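Side-chain contacts in putative tryptophan halogenase (Xanthomonas campestris pv. campestris, PDB 6Y1W), which is a flavin-dependent halogenase, thought to use reduced FAD to halogenate an aromatic substrate: residues L66-F69 against H70-E74; E347-N350 against I351-Q355; H387-D390 against F391-H395. All blocks are in the same frame, centred on the assembly; numbering follows the deposited sequence.

Contact 1: residues L66-F69 against H70-E74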
loop_
_atom_site.group_PDB
_atom_site.type_symbol
_atom_site.label_atom_id
_atom_site.label_comp_id
_atom_site.label_asym_id
_atom_site.label_seq_id
_atom_site.Cartn_x
_atom_site.Cartn_y
_atom_site.Cartn_z
ATOM N N LEU A 66 -2.916 -11.786 13.431
ATOM C CA LEU A 66 -2.608 -12.098 14.822
ATOM C C LEU A 66 -1.317 -12.902 14.922
ATOM O O LEU A 66 -0.641 -12.851 15.952
ATOM C CB LEU A 66 -3.736 -12.872 15.506
ATOM C CG LEU A 66 -3.658 -12.913 17.040
ATOM C CD1 LEU A 66 -3.877 -11.530 17.662
ATOM C CD2 LEU A 66 -4.700 -13.860 17.625
ATOM N N VAL A 67 -0.984 -13.681 13.891
ATOM C CA VAL A 67 0.293 -14.398 13.897
ATOM C C VAL A 67 1.434 -13.393 13.973
ATOM O O VAL A 67 2.404 -13.560 14.727
ATOM C CB VAL A 67 0.418 -15.291 12.650
ATOM C CG1 VAL A 67 1.709 -16.121 12.710
ATOM C CG2 VAL A 67 -0.774 -16.216 12.517
ATOM N N THR A 68 1.332 -12.331 13.187
ATOM C CA THR A 68 2.328 -11.265 13.255
ATOM C C THR A 68 2.342 -10.583 14.617
ATOM O O THR A 68 3.421 -10.272 15.138
ATOM C CB THR A 68 2.046 -10.262 12.138
ATOM O OG1 THR A 68 2.137 -10.948 10.889
ATOM C CG2 THR A 68 3.065 -9.107 12.169
ATOM N N PHE A 69 1.173 -10.278 15.189
ATOM C CA PHE A 69 1.125 -9.669 16.531
ATOM C C PHE A 69 1.961 -10.467 17.539
ATOM O O PHE A 69 2.728 -9.902 18.337
ATOM C CB PHE A 69 -0.349 -9.610 17.005
ATOM C CG PHE A 69 -0.591 -8.752 18.248
ATOM C CD1 PHE A 69 -0.300 -7.394 18.243
ATOM C CD2 PHE A 69 -1.154 -9.329 19.396
ATOM C CE1 PHE A 69 -0.594 -6.593 19.384
ATOM C CE2 PHE A 69 -1.422 -8.555 20.551
ATOM C CZ PHE A 69 -1.155 -7.195 20.533
ATOM N N HIS A 70 1.829 -11.791 17.520
ATOM C CA HIS A 70 2.564 -12.590 18.490
ATOM C C HIS A 70 4.050 -12.608 18.176
ATOM O O HIS A 70 4.860 -12.666 19.105
ATOM C CB HIS A 70 1.968 -14.007 18.553
ATOM C CG HIS A 70 0.625 -14.002 19.188
ATOM N ND1 HIS A 70 -0.214 -15.096 19.194
ATOM C CD2 HIS A 70 -0.012 -13.032 19.887
ATOM C CE1 HIS A 70 -1.323 -14.787 19.846
ATOM N NE2 HIS A 70 -1.226 -13.545 20.278
ATOM N N ARG A 71 4.420 -12.481 16.902
ATOM C CA ARG A 71 5.832 -12.316 16.579
ATOM C C ARG A 71 6.385 -11.021 17.133
ATOM O O ARG A 71 7.527 -10.988 17.606
ATOM C CB ARG A 71 6.039 -12.369 15.074
ATOM C CG ARG A 71 5.861 -13.750 14.592
ATOM C CD ARG A 71 6.533 -13.986 13.265
ATOM N NE ARG A 71 6.210 -15.355 12.903
ATOM C CZ ARG A 71 5.498 -15.702 11.845
ATOM N NH1 ARG A 71 5.046 -14.766 11.011
ATOM N NH2 ARG A 71 5.246 -16.994 11.631
ATOM N N LEU A 72 5.616 -9.929 17.038
ATOM C CA LEU A 72 6.099 -8.660 17.586
ATOM C C LEU A 72 6.265 -8.766 19.094
ATOM O O LEU A 72 7.213 -8.214 19.663
ATOM C CB LEU A 72 5.124 -7.505 17.272
ATOM C CG LEU A 72 4.734 -7.318 15.807
ATOM C CD1 LEU A 72 3.725 -6.174 15.668
ATOM C CD2 LEU A 72 5.949 -7.099 14.930
ATOM N N LEU A 73 5.337 -9.448 19.757
ATOM C CA LEU A 73 5.368 -9.521 21.216
ATOM C C LEU A 73 6.260 -10.657 21.702
ATOM O O LEU A 73 6.483 -10.776 22.917
ATOM C CB LEU A 73 3.952 -9.699 21.784
ATOM C CG LEU A 73 3.178 -8.403 22.061
ATOM C CD1 LEU A 73 3.097 -7.511 20.824
ATOM C CD2 LEU A 73 1.754 -8.664 22.628
ATOM N N GLU A 74 6.781 -11.481 20.787
ATOM C CA GLU A 74 7.543 -12.687 21.144
ATOM C C GLU A 74 6.741 -13.618 22.054
ATOM O O GLU A 74 7.236 -14.152 23.052
ATOM C CB GLU A 74 8.888 -12.286 21.761
ATOM C CG GLU A 74 9.671 -11.470 20.762
ATOM C CD GLU A 74 11.009 -11.050 21.299
ATOM O OE1 GLU A 74 11.074 -9.947 21.806
ATOM O OE2 GLU A 74 11.981 -11.820 21.239
#

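Contact 2: residues E347-N350 against I351-Q355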
loop_
_atom_site.group_PDB
_atom_site.type_symbol
_atom_site.label_atom_id
_atom_site.label_comp_id
_atom_site.label_asym_id
_atom_site.label_seq_id
_atom_site.Cartn_x
_atom_site.Cartn_y
_atom_site.Cartn_z
ATOM N N GLU A 347 -16.321 -11.779 8.783
ATOM C CA GLU A 347 -14.973 -12.007 8.276
ATOM C C GLU A 347 -13.941 -11.986 9.404
ATOM O O GLU A 347 -12.762 -11.730 9.160
ATOM C CB GLU A 347 -14.593 -10.974 7.197
ATOM C CG GLU A 347 -15.260 -11.245 5.832
ATOM C CD GLU A 347 -14.642 -12.416 5.071
ATOM O OE1 GLU A 347 -13.547 -12.902 5.458
ATOM O OE2 GLU A 347 -15.280 -12.886 4.050
ATOM N N SER A 348 -14.362 -12.262 10.645
ATOM C CA SER A 348 -13.441 -12.472 11.769
ATOM C C SER A 348 -12.468 -11.306 11.935
ATOM O O SER A 348 -11.260 -11.504 12.061
ATOM C CB SER A 348 -12.650 -13.795 11.652
ATOM O OG SER A 348 -13.450 -14.908 11.175
ATOM N N THR A 349 -12.999 -10.088 11.985
ATOM C CA THR A 349 -12.163 -8.886 12.043
ATOM C C THR A 349 -12.089 -8.243 13.436
ATOM O O THR A 349 -11.340 -7.276 13.587
ATOM C CB THR A 349 -12.641 -7.831 11.035
ATOM O OG1 THR A 349 -14.071 -7.647 11.120
ATOM C CG2 THR A 349 -12.258 -8.211 9.606
ATOM N N ASN A 350 -12.787 -8.744 14.464
ATOM C CA ASN A 350 -12.840 -8.023 15.753
ATOM C C ASN A 350 -11.455 -7.884 16.392
ATOM O O ASN A 350 -10.995 -6.775 16.722
ATOM C CB ASN A 350 -13.784 -8.762 16.722
ATOM C CG ASN A 350 -13.706 -8.213 18.149
ATOM O OD1 ASN A 350 -13.983 -7.035 18.339
ATOM N ND2 ASN A 350 -13.332 -9.048 19.154
ATOM N N ILE A 351 -10.773 -9.014 16.606
ATOM C CA ILE A 351 -9.455 -8.947 17.236
ATOM C C ILE A 351 -8.448 -8.211 16.362
ATOM O O ILE A 351 -7.590 -7.478 16.879
ATOM C CB ILE A 351 -9.019 -10.372 17.627
ATOM C CG1 ILE A 351 -9.722 -10.726 18.939
ATOM C CG2 ILE A 351 -7.474 -10.473 17.800
ATOM C CD1 ILE A 351 -9.541 -12.189 19.351
ATOM N N HIS A 352 -8.563 -8.338 15.043
ATOM C CA HIS A 352 -7.693 -7.613 14.122
ATOM C C HIS A 352 -7.824 -6.110 14.309
ATOM O O HIS A 352 -6.825 -5.377 14.284
ATOM C CB HIS A 352 -8.053 -8.019 12.698
ATOM C CG HIS A 352 -7.448 -7.125 11.666
ATOM N ND1 HIS A 352 -6.168 -7.306 11.187
ATOM C CD2 HIS A 352 -7.954 -6.053 11.012
ATOM C CE1 HIS A 352 -5.908 -6.379 10.273
ATOM N NE2 HIS A 352 -6.982 -5.613 10.144
ATOM N N LEU A 353 -9.059 -5.624 14.470
ATOM C CA LEU A 353 -9.234 -4.190 14.609
ATOM C C LEU A 353 -8.681 -3.683 15.927
ATOM O O LEU A 353 -8.188 -2.561 15.974
ATOM C CB LEU A 353 -10.706 -3.811 14.467
ATOM C CG LEU A 353 -11.132 -3.854 12.993
ATOM C CD1 LEU A 353 -12.660 -3.906 12.910
ATOM C CD2 LEU A 353 -10.567 -2.702 12.160
ATOM N N ILE A 354 -8.738 -4.494 16.990
ATOM C CA ILE A 354 -8.033 -4.144 18.228
ATOM C C ILE A 354 -6.537 -4.051 17.969
ATOM O O ILE A 354 -5.871 -3.075 18.348
ATOM C CB ILE A 354 -8.342 -5.177 19.329
ATOM C CG1 ILE A 354 -9.824 -5.090 19.728
ATOM C CG2 ILE A 354 -7.477 -4.852 20.569
ATOM C CD1 ILE A 354 -10.289 -6.295 20.600
ATOM N N GLN A 355 -5.974 -5.092 17.341
ATOM C CA GLN A 355 -4.542 -5.124 17.074
ATOM C C GLN A 355 -4.116 -3.927 16.241
ATOM O O GLN A 355 -3.087 -3.300 16.531
ATOM C CB GLN A 355 -4.178 -6.411 16.342
ATOM C CG GLN A 355 -2.802 -6.351 15.692
ATOM C CD GLN A 355 -2.428 -7.671 15.039
ATOM O OE1 GLN A 355 -3.009 -8.738 15.366
ATOM N NE2 GLN A 355 -1.424 -7.635 14.155
HETATM O O HOH W 1 -9.892 -10.846 14.174
#

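Contact 3: residues H387-D390 against F391-H395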
loop_
_atom_site.group_PDB
_atom_site.type_symbol
_atom_site.label_atom_id
_atom_site.label_comp_id
_atom_site.label_asym_id
_atom_site.label_seq_id
_atom_site.Cartn_x
_atom_site.Cartn_y
_atom_site.Cartn_z
ATOM N N HIS A 387 -12.828 0.385 4.451
ATOM C CA HIS A 387 -12.541 -0.704 3.527
ATOM C C HIS A 387 -13.110 -2.036 4.037
ATOM O O HIS A 387 -13.660 -2.835 3.261
ATOM C CB HIS A 387 -11.041 -0.837 3.324
ATOM C CG HIS A 387 -10.670 -2.184 2.853
ATOM N ND1 HIS A 387 -10.874 -2.570 1.549
ATOM C CD2 HIS A 387 -10.210 -3.279 3.513
ATOM C CE1 HIS A 387 -10.519 -3.838 1.412
ATOM N NE2 HIS A 387 -10.111 -4.286 2.584
ATOM N N ILE A 388 -12.941 -2.320 5.330
ATOM C CA ILE A 388 -13.511 -3.555 5.861
ATOM C C ILE A 388 -15.037 -3.504 5.816
ATOM O O ILE A 388 -15.689 -4.493 5.436
ATOM C CB ILE A 388 -12.968 -3.806 7.279
ATOM C CG1 ILE A 388 -11.459 -4.063 7.204
ATOM C CG2 ILE A 388 -13.574 -4.998 7.908
ATOM C CD1 ILE A 388 -10.764 -3.962 8.644
ATOM N N ARG A 389 -15.620 -2.348 6.172
ATOM C CA ARG A 389 -17.070 -2.149 6.074
ATOM C C ARG A 389 -17.572 -2.534 4.691
ATOM O O ARG A 389 -18.568 -3.270 4.565
ATOM C CB ARG A 389 -17.424 -0.687 6.386
ATOM C CG ARG A 389 -18.938 -0.395 6.225
ATOM C CD ARG A 389 -19.172 1.072 5.951
ATOM N NE ARG A 389 -18.602 1.426 4.662
ATOM C CZ ARG A 389 -18.310 2.682 4.306
ATOM N NH1 ARG A 389 -18.577 3.667 5.182
ATOM N NH2 ARG A 389 -17.785 2.946 3.089
ATOM N N ASP A 390 -16.876 -2.060 3.636
ATOM C CA ASP A 390 -17.345 -2.322 2.274
ATOM C C ASP A 390 -17.345 -3.811 1.988
ATOM O O ASP A 390 -18.226 -4.317 1.278
ATOM C CB ASP A 390 -16.476 -1.592 1.247
ATOM C CG ASP A 390 -16.776 -0.095 1.172
ATOM O OD1 ASP A 390 -17.698 0.383 1.880
ATOM O OD2 ASP A 390 -16.020 0.589 0.425
ATOM N N PHE A 391 -16.348 -4.529 2.511
ATOM C CA PHE A 391 -16.264 -5.955 2.249
ATOM C C PHE A 391 -17.375 -6.719 2.975
ATOM O O PHE A 391 -17.884 -7.729 2.458
ATOM C CB PHE A 391 -14.878 -6.469 2.677
ATOM C CG PHE A 391 -14.472 -7.756 1.960
ATOM C CD1 PHE A 391 -13.802 -7.695 0.746
ATOM C CD2 PHE A 391 -14.766 -9.008 2.514
ATOM C CE1 PHE A 391 -13.436 -8.881 0.080
ATOM C CE2 PHE A 391 -14.405 -10.173 1.873
ATOM C CZ PHE A 391 -13.735 -10.122 0.655
ATOM N N VAL A 392 -17.748 -6.266 4.178
ATOM C CA VAL A 392 -18.869 -6.863 4.886
ATOM C C VAL A 392 -20.156 -6.604 4.120
ATOM O O VAL A 392 -20.964 -7.520 3.909
ATOM C CB VAL A 392 -18.918 -6.321 6.323
ATOM C CG1 VAL A 392 -20.225 -6.747 7.060
ATOM C CG2 VAL A 392 -17.647 -6.757 7.099
ATOM N N ILE A 393 -20.327 -5.369 3.622
ATOM C CA ILE A 393 -21.514 -5.060 2.814
ATOM C C ILE A 393 -21.583 -5.937 1.581
ATOM O O ILE A 393 -22.669 -6.423 1.197
ATOM C CB ILE A 393 -21.516 -3.577 2.421
ATOM C CG1 ILE A 393 -21.695 -2.713 3.662
ATOM C CG2 ILE A 393 -22.701 -3.281 1.487
ATOM C CD1 ILE A 393 -21.400 -1.225 3.417
ATOM N N LEU A 394 -20.429 -6.184 0.952
ATOM C CA LEU A 394 -20.384 -7.048 -0.216
ATOM C C LEU A 394 -21.057 -8.397 0.032
ATOM O O LEU A 394 -21.781 -8.908 -0.834
ATOM C CB LEU A 394 -18.923 -7.238 -0.613
ATOM C CG LEU A 394 -18.659 -8.309 -1.641
ATOM C CD1 LEU A 394 -19.313 -7.998 -3.012
ATOM C CD2 LEU A 394 -17.164 -8.477 -1.812
ATOM N N HIS A 395 -20.859 -8.976 1.222
ATOM C CA HIS A 395 -21.438 -10.296 1.492
ATOM C C HIS A 395 -22.964 -10.284 1.418
ATOM O O HIS A 395 -23.563 -11.283 1.005
ATOM C CB HIS A 395 -20.979 -10.781 2.867
ATOM C CG HIS A 395 -19.670 -11.512 2.838
ATOM N ND1 HIS A 395 -19.498 -12.679 2.112
ATOM C CD2 HIS A 395 -18.477 -11.249 3.434
ATOM C CE1 HIS A 395 -18.253 -13.111 2.273
ATOM N NE2 HIS A 395 -17.616 -12.272 3.077
#

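Contact 1: residues L66-F69 against H70-E74
F69 and L73, one helical turn apart, meet through a CH-pi contact: CD2 of L73 lies 4.2 Å from the F69 ring centroid and 29° off its normal, hence off-centre. L73 CD1 sits over the same ring's rim. F69 carries CG trans to its backbone N (chi1 -168°), beside its carbonyl carbon, on the side from which L73 of the next turn comes; L73 CD1 also lies 3.5 Å from F69 O.

L66 and H70 repeat the i, i+4 spacing. CG of L66 approaches H70 NE2 to 4.1 Å, while the carbonyl O of L66 stands over one face of the imidazole, toward its rim. NE2 itself is hydrogen-bonded to the hydroxyl of Y170. On a more exposed side, CG1 of V67 stands over one face of the R71 guanidinium, toward its rim, 3.8 Å from NH2, the two side chains running alongside each other.

Beneath these pairs, four i+4 backbone bonds set the spacing, among them L72 N to T68 O at 2.9 Å. E74, with positive phi, is the C' residue of a Schellman motif ending the helix.

Helix 65-73 packs F69 and L73 on helix 25-39, L66 on helix 350-363 and strand 162-166, and L73 also on helix 167-180.

Contact 2: residues E347-N350 against I351-Q355
The carbonyl O of N350 receives two amides of the following turn. I354 N makes the sounder bond, 3.2 Å long with an N-H...O angle of 161°. L353 N also reaches N350 O at 3.2 Å, but its angle of only 120° marks that bond as weak. The main acceptor for L353 N is instead T349 O, at 3.0 Å and nearly in line with the C=O bond. L353 thus has a bifurcated amide, shared between an i-4 and an i-3 carbonyl.

A water joins the loop to the first turn: it donates to S348 O at 2.6 Å and accepts from H352 N at 3.0 Å. The water is thus inserted between H352 N and S348 O, the i-4 carbonyl that would otherwise face this amide, where the loop passes into the helix. This is the N-terminal end of helix 350-363, entered from the loop after strand 341-342. I351 is a predicted FAD-binding residue and E347 a predicted L-tryptophan-binding residue, so the junction probably lies between cofactor and substrate sites.

Side chains close around the two carbonyls. CG of L353 comes within 3.5 Å of T349 O, and CG1 of I354 within 3.6 Å of N350 O. The amide of N350 is swung trans to its own backbone N (chi1 170°), which sets ND2 across CG1 of I351 at 4.0 Å; ND2 is hydrogen-bonded to E60 OE2. H352 lays its CB against T349 O, while its ND1 pairs with S65 OG. In the loop, S348 OG is hydrogen-bonded to K89, the predicted active-site lysine, and E347 OE2 to H106 ND1.

Contact 3: residues H387-D390 against F391-H395
R389 and I393 run side by side, with CG of R389 trans to its backbone N (chi1 177°) and so beside its carbonyl carbon. CD1 of I393 rests against the aliphatic part of R389, 3.8 Å from R389 CG, and I393 CG1 lies 3.3 Å from R389 O.

A bend at chi3 (66°) folds the arginine back on its neighbour D390. R389 NE, at 3.1 Å, and R389 NH2, at 2.8 Å, both bond to the single oxygen D390 OD1, a side-on salt bridge. That oxygen lies almost in the guanidinium plane, yet the two nitrogens approach from one face of the carboxylate, NE on the anti side and NH2 on the syn side. D390 OD2 is hydrogen-bonded to S418 of helix 417-429, and R389 also makes a cation-pi contact with W240, so both charged groups have further partners in this buried setting.

The backbone follows the regular i+4 pattern, with I393 N to R389 O at 2.9 Å and L394 N to D390 O at 2.9 Å. On another side of the helix, F391 stacks on F440 and meets W445 edge-to-face, an aromatic cluster beside E347 of the predicted L-tryptophan site in this tryptophan-halogenase-family protein.

Contact 2 touches both of the others, while contacts 1 and 3 lie on opposite sides of the chain's centre, their nearest atoms about 12 Å apart. Toward contact 1, Q355 OE1 packs 3.2 Å from F69 CB. Toward contact 3, E347 OE2 and H395 NE2 are 2.6 Å apart, a probable hydrogen bond, and L353 CD2 packs on I388 CD1 at 3.7 Å. The F391 side chain comes to about 4 Å from that of E347 of the predicted L-tryptophan site, and L66 CD1 to 3.8 Å from CG2 of I351 of the predicted FAD site, consistent with contact 3 lying toward the substrate and contact 1 toward the flavin; the F391 side chain is still about 11 Å from that of K89, the predicted active-site lysine.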